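Local coordinates for cypemycin cysteine dehydrogenase (decarboxylating) (PDB 6JDD), which catalyses the oxidative decarboxylation of the C-terminal cysteine of the cypemycin precursor peptide, a step in aminovinyl-cysteine formation, and carries FAD, at residues 9-14 and 87-92; 38-43 and 60-65; 95-100 and 127-132; 123-128 and 147-152. One frame throughout, in Å; residues are numbered along the deposited sequence.

Overall arrangement
Contacts 1, 2 and 4 lie along one six-stranded parallel sheet in the order 65-67, 39-44, 10-15, 90-95, 123-127, 149-151, while contact 3 sits where the chain leaves the C-terminal ends of strands 90-95 and 123-127 and meets FAD. All four are largely buried, with exposed residues only at the margins (Ala9, Lys64). Contact 1 is the central pairing; contacts 2 and 4 add the outermost strands, about 19 Å apart between centres. Contacts 1 and 2 share a polar patch in which Ser43 bonds to His12 and His14. Between its backbone bonds, the side chains of contact 4 are chiefly aliphatic and aromatic. Contact 3, sharing Asp127 and Thr128 with it, combines packing of Phe129 on the helix start with backbone and hydroxyl bonds to the cofactor.

Contact 1 (9-14 and 87-92); sequences AELHVH and SECFLV
His12 carries its CG anti to the backbone N (chi1 -177°), whereas Phe90 turns its CG beside its own N (chi1 -67°), and the two side chains of this bridged pair converge obliquely, His12 CB lying 3.7 Å from Phe90 CD2. The rings are tilted by 30° and slid so far apart that they barely overlap. Beneath them the strands run parallel: Leu91 N gives a nearly straight bond to His12 O (2.9 Å), and His14 N does the same to Leu91 O (2.9 Å). On the other face Leu11 CB rests on Cys89 SG at 3.6 Å, and Leu91 CD1 approaches Leu11 CD2. Before the regular pairing, Glu88 N bonds to Glu10 O. The extended Glu88 side chain reaches back to Ala9: Ala9 N donates to Glu88 OE2 (3.0 Å) from above the carboxylate plane, while Glu88 OE1 forms a salt bridge with Arg183. The buried imidazole of His12 is gripped at both nitrogens, ND1 by Ser84 and NE2 by Ser43, which fixes its rotation. These are the middle strands of the Rossmann-like flavoprotein sheet: helix 111-118 packs on His12 and Phe90, helix 172-185 on Leu11 and Leu91, and strands 39-44 and 123-127 flank the pair.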
# COMPACT_ATOMS: atom_id res chain seq x y z
N ALA A 9 -1.96 -16.85 43.22
CA ALA A 9 -0.61 -16.67 42.63
C ALA A 9 -0.66 -15.89 41.29
O ALA A 9 0.22 -15.07 41.06
CB ALA A 9 0.06 -18.02 42.45
N GLU A 10 -1.72 -16.10 40.52
CA GLU A 10 -1.81 -15.46 39.19
C GLU A 10 -3.26 -15.08 38.89
O GLU A 10 -4.13 -15.83 39.28
CB GLU A 10 -1.36 -16.52 38.20
CG GLU A 10 -1.13 -16.05 36.79
CD GLU A 10 -0.27 -17.02 36.02
OE1 GLU A 10 0.55 -17.66 36.65
OE2 GLU A 10 -0.41 -17.13 34.82
N LEU A 11 -3.49 -13.89 38.33
CA LEU A 11 -4.83 -13.57 37.79
C LEU A 11 -4.71 -13.04 36.36
O LEU A 11 -3.64 -12.91 35.87
CB LEU A 11 -5.54 -12.61 38.74
CG LEU A 11 -4.82 -11.32 39.07
CD1 LEU A 11 -4.92 -10.34 37.92
CD2 LEU A 11 -5.43 -10.74 40.33
N HIS A 12 -5.84 -12.83 35.72
CA HIS A 12 -5.97 -12.32 34.34
C HIS A 12 -6.87 -11.11 34.36
O HIS A 12 -7.93 -11.17 35.00
CB HIS A 12 -6.58 -13.37 33.43
CG HIS A 12 -6.63 -12.89 32.03
ND1 HIS A 12 -5.72 -13.29 31.09
CD2 HIS A 12 -7.45 -12.02 31.42
CE1 HIS A 12 -6.00 -12.69 29.95
NE2 HIS A 12 -7.02 -11.89 30.14
N VAL A 13 -6.45 -10.05 33.67
CA VAL A 13 -7.22 -8.80 33.51
C VAL A 13 -7.60 -8.70 32.04
O VAL A 13 -6.74 -8.77 31.20
CB VAL A 13 -6.48 -7.56 34.02
CG1 VAL A 13 -7.30 -6.33 33.76
CG2 VAL A 13 -6.15 -7.64 35.50
N HIS A 14 -8.89 -8.60 31.77
CA HIS A 14 -9.44 -8.40 30.42
C HIS A 14 -9.95 -6.97 30.32
O HIS A 14 -10.85 -6.59 31.10
CB HIS A 14 -10.53 -9.44 30.13
CG HIS A 14 -11.11 -9.30 28.77
ND1 HIS A 14 -10.33 -9.34 27.63
CD2 HIS A 14 -12.38 -9.08 28.36
CE1 HIS A 14 -11.11 -9.17 26.58
NE2 HIS A 14 -12.36 -8.97 27.00
N SER A 87 -3.85 -18.44 35.82
CA SER A 87 -4.79 -17.45 36.44
C SER A 87 -5.85 -18.18 37.28
O SER A 87 -6.43 -19.19 36.79
CB SER A 87 -5.47 -16.56 35.44
OG SER A 87 -4.54 -15.93 34.61
N GLU A 88 -6.09 -17.66 38.47
CA GLU A 88 -7.07 -18.21 39.44
C GLU A 88 -8.31 -17.31 39.52
O GLU A 88 -9.30 -17.70 40.17
CB GLU A 88 -6.40 -18.31 40.82
CG GLU A 88 -5.32 -19.38 40.84
CD GLU A 88 -4.58 -19.45 42.16
OE1 GLU A 88 -5.29 -19.58 43.16
OE2 GLU A 88 -3.32 -19.32 42.17
N CYS A 89 -8.27 -16.13 38.93
CA CYS A 89 -9.51 -15.36 38.72
C CYS A 89 -9.38 -14.52 37.45
O CYS A 89 -8.29 -14.46 36.88
CB CYS A 89 -9.84 -14.56 39.96
SG CYS A 89 -8.82 -13.08 40.14
N PHE A 90 -10.48 -13.95 37.00
CA PHE A 90 -10.60 -13.17 35.75
C PHE A 90 -11.36 -11.89 36.06
O PHE A 90 -12.46 -11.97 36.56
CB PHE A 90 -11.31 -13.97 34.67
CG PHE A 90 -10.54 -15.17 34.21
CD1 PHE A 90 -10.52 -16.33 34.95
CD2 PHE A 90 -9.79 -15.11 33.05
CE1 PHE A 90 -9.79 -17.43 34.52
CE2 PHE A 90 -9.08 -16.21 32.61
CZ PHE A 90 -9.08 -17.37 33.35
N LEU A 91 -10.72 -10.75 35.85
CA LEU A 91 -11.32 -9.43 36.14
C LEU A 91 -11.53 -8.75 34.80
O LEU A 91 -10.56 -8.58 34.09
CB LEU A 91 -10.42 -8.60 37.07
CG LEU A 91 -9.83 -9.35 38.26
CD1 LEU A 91 -8.80 -8.49 38.99
CD2 LEU A 91 -10.92 -9.78 39.24
N VAL A 92 -12.76 -8.41 34.47
CA VAL A 92 -13.08 -7.58 33.28
C VAL A 92 -13.09 -6.11 33.72
O VAL A 92 -14.01 -5.69 34.39
CB VAL A 92 -14.38 -8.05 32.62
CG1 VAL A 92 -14.61 -7.36 31.29
CG2 VAL A 92 -14.38 -9.56 32.43

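Contact 2 (38-43 and 60-65); sequences LVVNVS and LANGKV
This is an edge contact of the parallel sheet, in which the loop leaving helix 54-60 is fastened to strand 39-44 just before it becomes the outermost strand 65-67. Asparagine side chains replace most of the regular pairing. The carboxamide of Asn62 lies against the backbone of 38-40 and uses both ends: ND2 donates to Leu38 O (2.8 Å), which lies in the Asn62 amide plane, and OD1 accepts from Val40 N (2.9 Å), which comes from above the carbonyl plane. Its CG stands between its backbone N and carbonyl carbon (chi1 53°), turning the amide back onto the strand. An alanine here would strip away both bonds and is likely to leave Leu38 O and Val40 N without these mates and the loop less firmly held. Asn41 answers from the strand, its OD1 receiving Lys64 N at 2.9 Å on an in-plane lone pair, while its ND2 is bound by Glu10 and Ser87. Gly63 fits closely between, since a CB would collide with Asn41 OD1 and Val40 O. Regular pairing begins with Val42 N to Lys64 O (2.9 Å), and Val42 CG2 packs on Ala61 CB at 3.9 Å. Strand 39-44, helix 54-60 and the parallel strand 65-67 form the beta-alpha-beta crossover characteristic of Rossmann-like folds.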
# COMPACT_ATOMS: atom_id res chain seq x y z
N LEU A 38 2.62 -11.48 42.68
CA LEU A 38 1.46 -11.82 41.83
C LEU A 38 1.86 -11.80 40.36
O LEU A 38 2.44 -10.82 39.94
CB LEU A 38 0.35 -10.80 42.10
CG LEU A 38 -0.97 -11.06 41.38
CD1 LEU A 38 -1.50 -12.46 41.64
CD2 LEU A 38 -1.99 -10.03 41.84
N VAL A 39 1.54 -12.85 39.61
CA VAL A 39 1.66 -12.85 38.13
C VAL A 39 0.35 -12.31 37.52
O VAL A 39 -0.70 -12.91 37.77
CB VAL A 39 2.01 -14.24 37.58
CG1 VAL A 39 1.96 -14.31 36.06
CG2 VAL A 39 3.37 -14.68 38.06
N VAL A 40 0.43 -11.24 36.74
CA VAL A 40 -0.73 -10.55 36.14
C VAL A 40 -0.66 -10.75 34.63
O VAL A 40 0.25 -10.24 34.00
CB VAL A 40 -0.72 -9.06 36.52
CG1 VAL A 40 -1.90 -8.29 35.92
CG2 VAL A 40 -0.68 -8.86 38.00
N ASN A 41 -1.61 -11.50 34.09
CA ASN A 41 -1.84 -11.63 32.63
C ASN A 41 -2.86 -10.58 32.20
O ASN A 41 -3.72 -10.21 32.99
CB ASN A 41 -2.29 -13.03 32.25
CG ASN A 41 -1.40 -14.11 32.82
OD1 ASN A 41 -0.26 -14.27 32.40
ND2 ASN A 41 -1.92 -14.85 33.78
N VAL A 42 -2.76 -10.12 30.96
CA VAL A 42 -3.65 -9.06 30.45
C VAL A 42 -4.03 -9.35 29.00
O VAL A 42 -3.15 -9.66 28.18
CB VAL A 42 -3.01 -7.67 30.58
CG1 VAL A 42 -3.99 -6.58 30.18
CG2 VAL A 42 -2.48 -7.40 31.98
N SER A 43 -5.32 -9.26 28.73
CA SER A 43 -5.89 -9.29 27.36
C SER A 43 -6.52 -7.92 27.09
O SER A 43 -7.02 -7.29 28.00
CB SER A 43 -6.86 -10.44 27.16
OG SER A 43 -7.98 -10.37 28.03
N LEU A 60 4.50 -3.11 32.03
CA LEU A 60 4.01 -2.99 33.42
C LEU A 60 3.57 -4.35 33.97
O LEU A 60 3.64 -4.52 35.17
CB LEU A 60 2.88 -1.97 33.44
CG LEU A 60 3.29 -0.57 33.00
CD1 LEU A 60 2.08 0.31 32.67
CD2 LEU A 60 4.16 0.09 34.06
N ALA A 61 3.11 -5.27 33.12
CA ALA A 61 2.56 -6.57 33.55
C ALA A 61 3.63 -7.63 33.42
O ALA A 61 4.30 -7.65 32.42
CB ALA A 61 1.35 -6.92 32.71
N ASN A 62 3.69 -8.55 34.37
CA ASN A 62 4.74 -9.59 34.43
C ASN A 62 4.26 -10.89 33.78
O ASN A 62 5.06 -11.77 33.62
CB ASN A 62 5.18 -9.83 35.86
CG ASN A 62 4.04 -10.11 36.80
OD1 ASN A 62 2.92 -9.69 36.59
ND2 ASN A 62 4.33 -10.83 37.85
N GLY A 63 2.98 -11.01 33.45
CA GLY A 63 2.42 -12.23 32.82
C GLY A 63 2.34 -12.07 31.32
O GLY A 63 2.96 -11.18 30.83
N LYS A 64 1.56 -12.88 30.61
CA LYS A 64 1.36 -12.75 29.14
C LYS A 64 0.44 -11.58 28.84
O LYS A 64 -0.50 -11.32 29.64
CB LYS A 64 0.80 -14.05 28.58
CG LYS A 64 1.75 -15.23 28.69
CD LYS A 64 3.23 -14.86 28.44
CE LYS A 64 4.09 -15.99 27.89
NZ LYS A 64 4.07 -17.19 28.76
N VAL A 65 0.73 -10.88 27.76
CA VAL A 65 -0.13 -9.76 27.33
C VAL A 65 -0.48 -10.02 25.88
O VAL A 65 0.39 -10.39 25.13
CB VAL A 65 0.54 -8.39 27.53
CG1 VAL A 65 -0.33 -7.25 27.01
CG2 VAL A 65 0.86 -8.13 28.98

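Contact 3 (95-100 and 127-132); sequences ATLDTV and DTFPGS. With FAD (flavin-adenine dinucleotide), chain B.
Phe129 lies against the start of helix 97-104 at the flavin end of a Rossmann-like fold, where loops after parallel strands form the FAD pocket. This side is tightly packed. Leu97 CA sits over one ring face, 3.9 Å from the Phe129 centroid, and Leu97 CD1 touches CE2, while Val100 CB meets CZ at the ring edge (3.7 Å). Phe129 CG stands beside its backbone N (chi1 -64°), swinging the ring back onto the helix. A serine in its place would probably open a gap beside Leu97 and Val100 and leave the helix start less firmly seated. Thr128 N bonds to Ala95 O (2.9 Å), tying the two strand ends together. Further along, the contact thins out: Pro130 and Gly131 are partly exposed and only skirt Leu97, though Pro130 also lies against the flavin and packs on Met114 of the third subunit. Both segments grasp the isoalloxazine backbone to ring, Leu97 N donating to FAD O2 (2.7 Å) and Thr128 O accepting from FAD N3 (2.6 Å). Thr96, the helix N-cap, takes Thr99 N on its OG1. That same hydroxyl donates to the phosphate oxygen FAD O1P at 2.6 Å, joined there by Thr99 OG1, also at 2.6 Å.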
# COMPACT_ATOMS: atom_id res chain seq x y z
N ALA A 95 -15.38 -3.13 32.00
CA ALA A 95 -16.31 -3.96 31.21
C ALA A 95 -17.32 -3.06 30.56
O ALA A 95 -18.08 -2.46 31.26
CB ALA A 95 -16.97 -4.96 32.06
N THR A 96 -17.30 -3.00 29.25
CA THR A 96 -18.32 -2.29 28.45
C THR A 96 -19.68 -3.03 28.58
O THR A 96 -19.72 -4.26 28.81
CB THR A 96 -17.88 -2.12 26.99
OG1 THR A 96 -17.54 -3.42 26.49
CG2 THR A 96 -16.70 -1.18 26.86
N LEU A 97 -20.73 -2.29 28.27
CA LEU A 97 -22.10 -2.82 28.03
C LEU A 97 -22.03 -3.95 27.01
O LEU A 97 -22.52 -5.03 27.34
CB LEU A 97 -22.96 -1.65 27.55
CG LEU A 97 -24.40 -1.97 27.14
CD1 LEU A 97 -25.06 -2.90 28.11
CD2 LEU A 97 -25.20 -0.70 27.05
N ASP A 98 -21.32 -3.74 25.90
CA ASP A 98 -21.30 -4.71 24.81
C ASP A 98 -20.55 -5.97 25.26
O ASP A 98 -20.93 -7.06 24.84
CB ASP A 98 -20.75 -4.12 23.51
CG ASP A 98 -21.19 -4.98 22.35
OD1 ASP A 98 -22.41 -5.04 22.11
OD2 ASP A 98 -20.31 -5.62 21.72
N THR A 99 -19.50 -5.84 26.02
CA THR A 99 -18.72 -7.05 26.41
C THR A 99 -19.65 -7.89 27.29
O THR A 99 -19.71 -9.12 27.10
CB THR A 99 -17.34 -6.74 27.03
OG1 THR A 99 -16.30 -6.51 26.07
CG2 THR A 99 -16.86 -7.89 27.90
N VAL A 100 -20.38 -7.23 28.18
CA VAL A 100 -21.31 -7.94 29.11
C VAL A 100 -22.48 -8.57 28.36
O VAL A 100 -22.79 -9.68 28.67
CB VAL A 100 -21.74 -6.99 30.22
CG1 VAL A 100 -22.79 -7.64 31.10
CG2 VAL A 100 -20.51 -6.63 31.03
N ASP A 127 -17.97 -3.28 35.57
CA ASP A 127 -18.80 -2.64 34.53
C ASP A 127 -18.59 -1.12 34.56
O ASP A 127 -18.58 -0.52 35.64
CB ASP A 127 -20.28 -2.99 34.72
CG ASP A 127 -20.72 -2.67 36.13
OD1 ASP A 127 -20.20 -3.35 37.07
OD2 ASP A 127 -21.53 -1.71 36.30
N THR A 128 -18.52 -0.55 33.36
CA THR A 128 -18.58 0.90 33.06
C THR A 128 -19.64 1.08 31.97
O THR A 128 -19.23 1.21 30.84
CB THR A 128 -17.20 1.45 32.66
OG1 THR A 128 -16.65 0.71 31.56
CG2 THR A 128 -16.19 1.37 33.78
N PHE A 129 -20.93 1.05 32.31
CA PHE A 129 -22.06 1.23 31.34
C PHE A 129 -22.40 2.71 31.26
O PHE A 129 -22.61 3.34 32.26
CB PHE A 129 -23.31 0.45 31.75
CG PHE A 129 -23.17 -1.06 31.76
CD1 PHE A 129 -21.95 -1.69 31.60
CD2 PHE A 129 -24.28 -1.86 31.96
CE1 PHE A 129 -21.86 -3.07 31.60
CE2 PHE A 129 -24.19 -3.24 31.95
CZ PHE A 129 -22.98 -3.85 31.77
N PRO A 130 -22.61 3.29 30.08
CA PRO A 130 -23.10 4.65 30.01
C PRO A 130 -24.53 4.79 30.56
O PRO A 130 -24.97 5.90 30.81
CB PRO A 130 -23.12 4.99 28.51
CG PRO A 130 -22.50 3.81 27.82
CD PRO A 130 -22.57 2.63 28.77
N GLY A 131 -25.26 3.68 30.67
CA GLY A 131 -26.71 3.66 30.86
C GLY A 131 -27.29 2.26 30.66
O GLY A 131 -26.49 1.28 30.52
N SER A 132 -28.63 2.14 30.70
CA SER A 132 -29.28 0.81 30.68
C SER A 132 -30.71 0.89 30.14
O SER A 132 -31.22 1.95 29.85
CB SER A 132 -29.19 0.15 32.04
OG SER A 132 -29.28 -1.27 31.93
PA FAD B . -14.37 -5.40 20.95
O1A FAD B . -13.60 -6.67 20.81
O2A FAD B . -13.70 -4.12 20.57
O5B FAD B . -15.76 -5.52 20.15
C5B FAD B . -15.81 -5.09 18.77
C4B FAD B . -16.94 -5.79 18.06
O4B FAD B . -16.45 -6.37 16.83
C3B FAD B . -17.59 -6.95 18.83
O3B FAD B . -18.99 -7.01 18.58
C2B FAD B . -16.87 -8.17 18.26
O2B FAD B . -17.63 -9.36 18.37
C1B FAD B . -16.70 -7.75 16.80
N9A FAD B . -15.58 -8.41 16.13
C8A FAD B . -15.08 -9.67 16.37
N7A FAD B . -14.07 -9.96 15.59
C5A FAD B . -13.89 -8.83 14.80
C6A FAD B . -12.97 -8.51 13.78
N6A FAD B . -12.02 -9.34 13.36
N1A FAD B . -13.08 -7.29 13.20
C2A FAD B . -14.04 -6.46 13.63
N3A FAD B . -14.96 -6.65 14.58
C4A FAD B . -14.82 -7.87 15.13
N1 FAD B . -19.01 1.55 26.05
C2 FAD B . -19.34 1.19 27.31
O2 FAD B . -20.01 0.18 27.53
N3 FAD B . -18.97 1.92 28.39
C4 FAD B . -18.22 3.07 28.27
O4 FAD B . -17.90 3.70 29.27
C4X FAD B . -17.86 3.48 26.98
N5 FAD B . -17.15 4.57 26.84
C5X FAD B . -16.80 4.95 25.57
C6 FAD B . -16.04 6.12 25.40
C7 FAD B . -15.66 6.56 24.16
C7M FAD B . -14.84 7.81 24.02
C8 FAD B . -16.04 5.81 23.01
C8M FAD B . -15.64 6.27 21.64
C9 FAD B . -16.79 4.66 23.16
C9A FAD B . -17.18 4.21 24.43
N10 FAD B . -17.94 3.05 24.62
C10 FAD B . -18.30 2.65 25.89
C1' FAD B . -18.35 2.25 23.45
C2' FAD B . -17.47 1.03 23.25
O2' FAD B . -16.15 1.44 22.91
C3' FAD B . -18.03 0.13 22.15
O3' FAD B . -19.25 -0.45 22.59
C4' FAD B . -17.07 -0.98 21.72
O4' FAD B . -17.66 -1.76 20.68
C5' FAD B . -16.70 -1.90 22.87
O5' FAD B . -15.94 -3.03 22.36
P FAD B . -15.22 -4.02 23.40
O1P FAD B . -16.22 -4.43 24.43
O2P FAD B . -13.94 -3.39 23.84
O3P FAD B . -14.90 -5.28 22.46

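Contact 4 (123-128 and 147-152); sequences LVIADT and PNVEFA. With FAD (flavin-adenine dinucleotide), chain B.
Strands 123-127 and 149-151 run parallel, their axes 4.6 Å apart at closest and turned by 27°, with Glu150 N bonded to Leu123 O (3.0 Å), Ile125 N to Glu150 O (2.9 Å) and Ala152 N to Ile125 O (2.9 Å). The Ala152 bond falls just past the end of strand 149-151. On one face Leu123, Ile125, Val149 and Phe151 form an apolar row. Ile125 lies alongside Phe151 and offers three carbons to it: CB stands over the ring face, CG2 comes to 3.6 Å from CE2, and CD1 reaches CZ. With CG1 beside the backbone N (chi1 -56°) and the chain extended beyond it, CD1 also reaches Val149 CG1 at 3.9 Å. Leu123 CB and Val149 CG2 pack side by side. At the ring's rim, Asp127 OD1 lies in plane, 3.5 Å from Phe151 CD2, with the carboxylate turned 74° to the ring; its charge is met by Arg154. On the other face Val124 CG1 touches Ala152 CB at 3.9 Å, while the Glu150 carboxylate leads off to Arg181. Helix 97-104 covers Ile125 and Phe151, and helix 134-142 completes the beta-alpha-beta unit. The chemistry thus divides: backbone bonds and apolar packing hold the outermost strand in the sheet, while the carboxylates of Asp127 and Glu150 find arginine partners elsewhere in the chain.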
# COMPACT_ATOMS: atom_id res chain seq x y z
N LEU A 123 -15.05 -14.96 38.15
CA LEU A 123 -15.08 -13.98 37.05
C LEU A 123 -15.76 -12.74 37.59
O LEU A 123 -16.93 -12.81 37.86
CB LEU A 123 -15.92 -14.55 35.91
CG LEU A 123 -15.68 -13.94 34.53
CD1 LEU A 123 -16.22 -14.84 33.46
CD2 LEU A 123 -16.31 -12.57 34.41
N VAL A 124 -15.02 -11.65 37.74
CA VAL A 124 -15.56 -10.39 38.30
C VAL A 124 -15.62 -9.33 37.21
O VAL A 124 -14.68 -9.17 36.48
CB VAL A 124 -14.74 -9.89 39.48
CG1 VAL A 124 -15.42 -8.72 40.16
CG2 VAL A 124 -14.47 -11.01 40.47
N ILE A 125 -16.72 -8.62 37.18
CA ILE A 125 -17.05 -7.67 36.10
C ILE A 125 -17.09 -6.27 36.69
O ILE A 125 -18.03 -5.96 37.48
CB ILE A 125 -18.36 -8.03 35.39
CG1 ILE A 125 -18.30 -9.46 34.88
CG2 ILE A 125 -18.65 -7.03 34.29
CD1 ILE A 125 -19.55 -9.93 34.19
N ALA A 126 -16.11 -5.48 36.30
CA ALA A 126 -16.00 -4.08 36.70
C ALA A 126 -16.64 -3.25 35.59
O ALA A 126 -15.94 -2.61 34.82
CB ALA A 126 -14.57 -3.75 36.96
N ASP A 127 -17.97 -3.28 35.57
CA ASP A 127 -18.80 -2.64 34.53
C ASP A 127 -18.59 -1.12 34.56
O ASP A 127 -18.58 -0.52 35.64
CB ASP A 127 -20.28 -2.99 34.72
CG ASP A 127 -20.72 -2.67 36.13
OD1 ASP A 127 -20.20 -3.35 37.07
OD2 ASP A 127 -21.53 -1.71 36.30
N THR A 128 -18.52 -0.55 33.36
CA THR A 128 -18.58 0.90 33.06
C THR A 128 -19.64 1.08 31.97
O THR A 128 -19.23 1.21 30.84
CB THR A 128 -17.20 1.45 32.66
OG1 THR A 128 -16.65 0.71 31.56
CG2 THR A 128 -16.19 1.37 33.78
N PRO A 147 -22.47 -19.69 38.20
CA PRO A 147 -22.19 -19.50 39.62
C PRO A 147 -20.90 -18.70 39.83
O PRO A 147 -20.77 -18.07 40.81
CB PRO A 147 -22.13 -20.94 40.15
CG PRO A 147 -21.68 -21.79 38.95
CD PRO A 147 -22.25 -21.08 37.74
N ASN A 148 -19.99 -18.72 38.88
CA ASN A 148 -18.65 -18.09 39.08
C ASN A 148 -18.68 -16.59 38.75
O ASN A 148 -17.67 -15.95 38.95
CB ASN A 148 -17.60 -18.87 38.31
CG ASN A 148 -17.91 -19.03 36.83
OD1 ASN A 148 -19.07 -19.21 36.44
ND2 ASN A 148 -16.85 -19.02 36.00
N VAL A 149 -19.77 -16.04 38.23
CA VAL A 149 -19.75 -14.64 37.74
C VAL A 149 -20.30 -13.70 38.80
O VAL A 149 -21.36 -13.98 39.28
CB VAL A 149 -20.57 -14.55 36.46
CG1 VAL A 149 -20.82 -13.13 36.04
CG2 VAL A 149 -19.91 -15.36 35.38
N GLU A 150 -19.64 -12.58 39.06
CA GLU A 150 -20.16 -11.48 39.91
C GLU A 150 -19.80 -10.13 39.30
O GLU A 150 -18.81 -10.03 38.60
CB GLU A 150 -19.56 -11.51 41.31
CG GLU A 150 -20.24 -12.54 42.18
CD GLU A 150 -19.92 -12.54 43.67
OE1 GLU A 150 -19.47 -11.48 44.24
OE2 GLU A 150 -20.14 -13.62 44.27
N PHE A 151 -20.58 -9.11 39.64
CA PHE A 151 -20.23 -7.70 39.37
C PHE A 151 -19.50 -7.16 40.57
O PHE A 151 -19.78 -7.51 41.65
CB PHE A 151 -21.49 -6.92 39.02
CG PHE A 151 -22.01 -7.25 37.65
CD1 PHE A 151 -22.78 -8.39 37.44
CD2 PHE A 151 -21.70 -6.44 36.57
CE1 PHE A 151 -23.19 -8.70 36.16
CE2 PHE A 151 -22.14 -6.73 35.30
CZ PHE A 151 -22.90 -7.86 35.11
N ALA A 152 -18.52 -6.31 40.34
CA ALA A 152 -17.64 -5.80 41.39
C ALA A 152 -18.47 -4.89 42.26
O ALA A 152 -19.47 -4.37 41.78
CB ALA A 152 -16.47 -5.05 40.78
PA FAD B . -14.37 -5.40 20.95
O1A FAD B . -13.60 -6.67 20.81
O2A FAD B . -13.70 -4.12 20.57
O5B FAD B . -15.76 -5.52 20.15
C5B FAD B . -15.81 -5.09 18.77
C4B FAD B . -16.94 -5.79 18.06
O4B FAD B . -16.45 -6.37 16.83
C3B FAD B . -17.59 -6.95 18.83
O3B FAD B . -18.99 -7.01 18.58
C2B FAD B . -16.87 -8.17 18.26
O2B FAD B . -17.63 -9.36 18.37
C1B FAD B . -16.70 -7.75 16.80
N9A FAD B . -15.58 -8.41 16.13
C8A FAD B . -15.08 -9.67 16.37
N7A FAD B . -14.07 -9.96 15.59
C5A FAD B . -13.89 -8.83 14.80
C6A FAD B . -12.97 -8.51 13.78
N6A FAD B . -12.02 -9.34 13.36
N1A FAD B . -13.08 -7.29 13.20
C2A FAD B . -14.04 -6.46 13.63
N3A FAD B . -14.96 -6.65 14.58
C4A FAD B . -14.82 -7.87 15.13
N1 FAD B . -19.01 1.55 26.05
C2 FAD B . -19.34 1.19 27.31
O2 FAD B . -20.01 0.18 27.53
N3 FAD B . -18.97 1.92 28.39
C4 FAD B . -18.22 3.07 28.27
O4 FAD B . -17.90 3.70 29.27
C4X FAD B . -17.86 3.48 26.98
N5 FAD B . -17.15 4.57 26.84
C5X FAD B . -16.80 4.95 25.57
C6 FAD B . -16.04 6.12 25.40
C7 FAD B . -15.66 6.56 24.16
C7M FAD B . -14.84 7.81 24.02
C8 FAD B . -16.04 5.81 23.01
C8M FAD B . -15.64 6.27 21.64
C9 FAD B . -16.79 4.66 23.16
C9A FAD B . -17.18 4.21 24.43
N10 FAD B . -17.94 3.05 24.62
C10 FAD B . -18.30 2.65 25.89
C1' FAD B . -18.35 2.25 23.45
C2' FAD B . -17.47 1.03 23.25
O2' FAD B . -16.15 1.44 22.91
C3' FAD B . -18.03 0.13 22.15
O3' FAD B . -19.25 -0.45 22.59
C4' FAD B . -17.07 -0.98 21.72
O4' FAD B . -17.66 -1.76 20.68
C5' FAD B . -16.70 -1.90 22.87
O5' FAD B . -15.94 -3.03 22.36
P FAD B . -15.22 -4.02 23.40
O1P FAD B . -16.22 -4.43 24.43
O2P FAD B . -13.94 -3.39 23.84
O3P FAD B . -14.90 -5.28 22.46